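RagB/SusD domain protein (Flavobacterium johnsoniae, PDB 5J90) binds chitin as a SusD homolog, probably an outer-membrane lipoprotein that helps Flavobacterium johnsoniae capture chitin chains for uptake and breakdown. Local coordinates at residues P281-Y286 with N295-V300. Sequence-based numbering, arbitrary orientation.
Sequences PRIASY and NEYKGV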
ATOM      1  N   PRO A 281      23.831  11.552  27.287  1.00 12.40           N
ATOM      2  CA  PRO A 281      24.936  10.855  27.961  1.00 15.09           C
ATOM      3  C   PRO A 281      25.109   9.404  27.511  1.00 16.40           C
ATOM      4  O   PRO A 281      26.140   8.801  27.808  1.00 17.06           O
ATOM      5  CB  PRO A 281      24.545  10.915  29.442  1.00 15.63           C
ATOM      6  CG  PRO A 281      23.063  11.064  29.437  1.00 17.05           C
ATOM      7  CD  PRO A 281      22.747  11.898  28.222  1.00 14.34           C
ATOM      8  N   ARG A 282      24.129   8.847  26.802  1.00 12.59           N
ATOM      9  CA  ARG A 282      24.274   7.489  26.280  1.00 13.47           C
ATOM     10  C   ARG A 282      25.308   7.414  25.161  1.00 13.72           C
ATOM     11  O   ARG A 282      25.756   6.327  24.800  1.00 13.78           O
ATOM     12  CB  ARG A 282      22.918   6.945  25.803  1.00 11.52           C
ATOM     13  CG  ARG A 282      21.965   6.662  26.955  1.00 11.86           C
ATOM     14  CD  ARG A 282      20.539   6.369  26.464  1.00 12.17           C
ATOM     15  NE  ARG A 282      19.894   7.574  25.946  1.00 10.49           N
ATOM     16  CZ  ARG A 282      18.601   7.652  25.636  1.00 10.73           C
ATOM     17  NH1 ARG A 282      17.817   6.591  25.794  1.00 11.71           N
ATOM     18  NH2 ARG A 282      18.101   8.789  25.182  1.00 11.19           N
ATOM     19  N   ILE A 283      25.711   8.569  24.637  1.00 12.45           N
ATOM     20  CA  ILE A 283      26.634   8.611  23.512  1.00 13.11           C
ATOM     21  C   ILE A 283      27.967   7.943  23.855  1.00 12.45           C
ATOM     22  O   ILE A 283      28.606   7.351  22.990  1.00 13.53           O
ATOM     23  CB  ILE A 283      26.859  10.063  23.033  1.00 12.97           C
ATOM     24  CG1 ILE A 283      27.345  10.104  21.585  1.00 14.81           C
ATOM     25  CG2 ILE A 283      27.823  10.801  23.958  1.00 15.61           C
ATOM     26  CD1 ILE A 283      27.360  11.510  21.012  1.00 17.49           C
ATOM     27  N   ALA A 284      28.356   8.015  25.126  1.00 13.87           N
ATOM     28  CA  ALA A 284      29.681   7.564  25.547  1.00 15.36           C
ATOM     29  C   ALA A 284      29.834   6.047  25.502  1.00 15.63           C
ATOM     30  O   ALA A 284      30.918   5.543  25.229  1.00 17.38           O
ATOM     31  CB  ALA A 284      30.006   8.094  26.933  1.00 17.52           C
ATOM     32  N   SER A 285      28.761   5.314  25.771  1.00 15.44           N
ATOM     33  CA  SER A 285      28.840   3.863  25.675  1.00 15.89           C
ATOM     34  C   SER A 285      28.434   3.372  24.285  1.00 12.62           C
ATOM     35  O   SER A 285      28.839   2.289  23.876  1.00 13.76           O
ATOM     36  CB  SER A 285      28.018   3.173  26.760  1.00 18.02           C
ATOM     37  OG  SER A 285      26.634   3.458  26.636  1.00 17.84           O
ATOM     38  N   TYR A 286      27.659   4.173  23.559  1.00 13.74           N
ATOM     39  CA  TYR A 286      27.250   3.792  22.207  1.00 12.30           C
ATOM     40  C   TYR A 286      28.418   3.859  21.228  1.00 11.45           C
ATOM     41  O   TYR A 286      28.523   3.028  20.318  1.00 11.40           O
ATOM     42  CB  TYR A 286      26.126   4.699  21.682  1.00 11.75           C
ATOM     43  CG  TYR A 286      24.735   4.417  22.215  1.00 10.73           C
ATOM     44  CD1 TYR A 286      24.530   3.605  23.324  1.00 12.63           C
ATOM     45  CD2 TYR A 286      23.626   4.975  21.594  1.00 11.23           C
ATOM     46  CE1 TYR A 286      23.247   3.350  23.802  1.00 12.09           C
ATOM     47  CE2 TYR A 286      22.348   4.737  22.069  1.00 11.09           C
ATOM     48  CZ  TYR A 286      22.161   3.921  23.160  1.00 10.54           C
ATOM     49  OH  TYR A 286      20.894   3.670  23.634  1.00 11.64           O
ATOM     50  N   ASN A 295      38.955  13.023  21.236  1.00 18.13           N
ATOM     51  CA  ASN A 295      37.967  13.376  22.254  1.00 20.02           C
ATOM     52  C   ASN A 295      36.631  13.880  21.710  1.00 20.76           C
ATOM     53  O   ASN A 295      35.813  14.398  22.460  1.00 23.12           O
ATOM     54  CB  ASN A 295      38.550  14.376  23.256  1.00 23.83           C
ATOM     55  CG  ASN A 295      39.853  13.893  23.862  1.00 30.30           C
ATOM     56  OD1 ASN A 295      40.882  14.566  23.768  1.00 39.95           O
ATOM     57  ND2 ASN A 295      39.819  12.718  24.478  1.00 30.74           N
ATOM     58  N   GLU A 296      36.418  13.724  20.407  1.00 20.07           N
ATOM     59  CA  GLU A 296      35.154  14.114  19.786  1.00 22.06           C
ATOM     60  C   GLU A 296      34.395  12.902  19.258  1.00 16.69           C
ATOM     61  O   GLU A 296      34.996  11.903  18.858  1.00 18.62           O
ATOM     62  CB  GLU A 296      35.389  15.098  18.636  1.00 20.10           C
ATOM     63  CG  GLU A 296      35.957  16.447  19.056  1.00 24.23           C
ATOM     64  CD  GLU A 296      36.054  17.423  17.892  1.00 40.01           C
ATOM     65  OE1 GLU A 296      35.087  17.512  17.104  1.00 39.76           O
ATOM     66  OE2 GLU A 296      37.100  18.096  17.756  1.00 39.53           O
ATOM     67  N   TYR A 297      33.070  13.001  19.280  1.00 16.94           N
ATOM     68  CA  TYR A 297      32.207  12.010  18.638  1.00 16.11           C
ATOM     69  C   TYR A 297      31.870  12.480  17.236  1.00 17.20           C
ATOM     70  O   TYR A 297      31.181  13.486  17.065  1.00 21.26           O
ATOM     71  CB  TYR A 297      30.931  11.797  19.462  1.00 15.09           C
ATOM     72  CG  TYR A 297      31.240  11.244  20.830  1.00 14.73           C
ATOM     73  CD1 TYR A 297      31.516   9.894  21.006  1.00 14.91           C
ATOM     74  CD2 TYR A 297      31.299  12.077  21.942  1.00 16.59           C
ATOM     75  CE1 TYR A 297      31.822   9.379  22.253  1.00 16.41           C
ATOM     76  CE2 TYR A 297      31.609  11.572  23.196  1.00 15.31           C
ATOM     77  CZ  TYR A 297      31.870  10.225  23.345  1.00 15.03           C
ATOM     78  OH  TYR A 297      32.182   9.705  24.581  1.00 18.98           O
ATOM     79  N   LYS A 298      32.374  11.766  16.233  1.00 13.51           N
ATOM     80  CA  LYS A 298      32.170  12.160  14.843  1.00 14.98           C
ATOM     81  C   LYS A 298      31.607  11.013  14.020  1.00 13.43           C
ATOM     82  O   LYS A 298      32.157   9.910  14.018  1.00 14.05           O
ATOM     83  CB  LYS A 298      33.476  12.658  14.208  1.00 15.75           C
ATOM     84  CG  LYS A 298      33.945  14.020  14.718  1.00 21.07           C
ATOM     85  CD  LYS A 298      32.908  15.112  14.465  1.00 18.42           C
ATOM     86  CE  LYS A 298      32.584  15.268  12.988  1.00 20.56           C
ATOM     87  NZ  LYS A 298      31.492  16.262  12.770  1.00 19.59           N
ATOM     88  N   GLY A 299      30.511  11.288  13.319  1.00 12.35           N
ATOM     89  CA  GLY A 299      29.840  10.270  12.534  1.00 13.33           C
ATOM     90  C   GLY A 299      30.064  10.450  11.050  1.00 13.49           C
ATOM     91  O   GLY A 299      30.478  11.523  10.587  1.00 13.60           O
ATOM     92  N   VAL A 300      29.776   9.388  10.305  1.00 12.06           N
ATOM     93  CA  VAL A 300      29.973   9.337   8.866  1.00 12.71           C
ATOM     94  C   VAL A 300      28.613   9.373   8.158  1.00 12.12           C
ATOM     95  O   VAL A 300      27.661   8.698   8.577  1.00 12.07           O
ATOM     96  CB  VAL A 300      30.733   8.059   8.484  1.00 12.08           C
ATOM     97  CG1 VAL A 300      30.941   7.986   6.982  1.00 13.13           C
ATOM     98  CG2 VAL A 300      32.067   8.003   9.229  1.00 14.43           C
TER
HETATM   99  O   HOH W   1      33.196   7.155  24.845  1.00 19.54           O
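One face of the Y297 ring carries the CG2 methyl of I283, which stands 4.2 Å from the ring centroid and 20° off the normal, a CH-pi contact displaced toward the CE2 side of the ring. At the edge, in the ring plane, a water lies 2.8 Å from Y297 OH. The rest of I283 follows the same ring toward its root: with CG1 anti to the backbone N (chi1 -158°) and the chain extended beyond it, I283 CD1 reaches to 3.9 Å from Y297 CG. A beta-branched isoleucine suits this place because its two branches can touch both ends of one ring. A284, next in the short helix 283-286, has little bulk, and Y297 OH settles 3.4 Å from A284 CA and 3.6 Å from A284 CB. The water also donates to A284 O at 2.8 Å, tying the phenol to the helix backbone. Replacing Y297 with an alanine would probably leave the I283 methyls without their aromatic surface and the water without its phenol partner. M267, of strand 266-267, touches both I283 and Y297, placing this surface packing beside that strand, where the loop 295-300 folds back on helix 283-286. A tyrosine thus serves twice: its ring packs mainly on aliphatic carbon, while its hydroxyl rests on A284, so direct contact is van der Waals and the water carries the polar link.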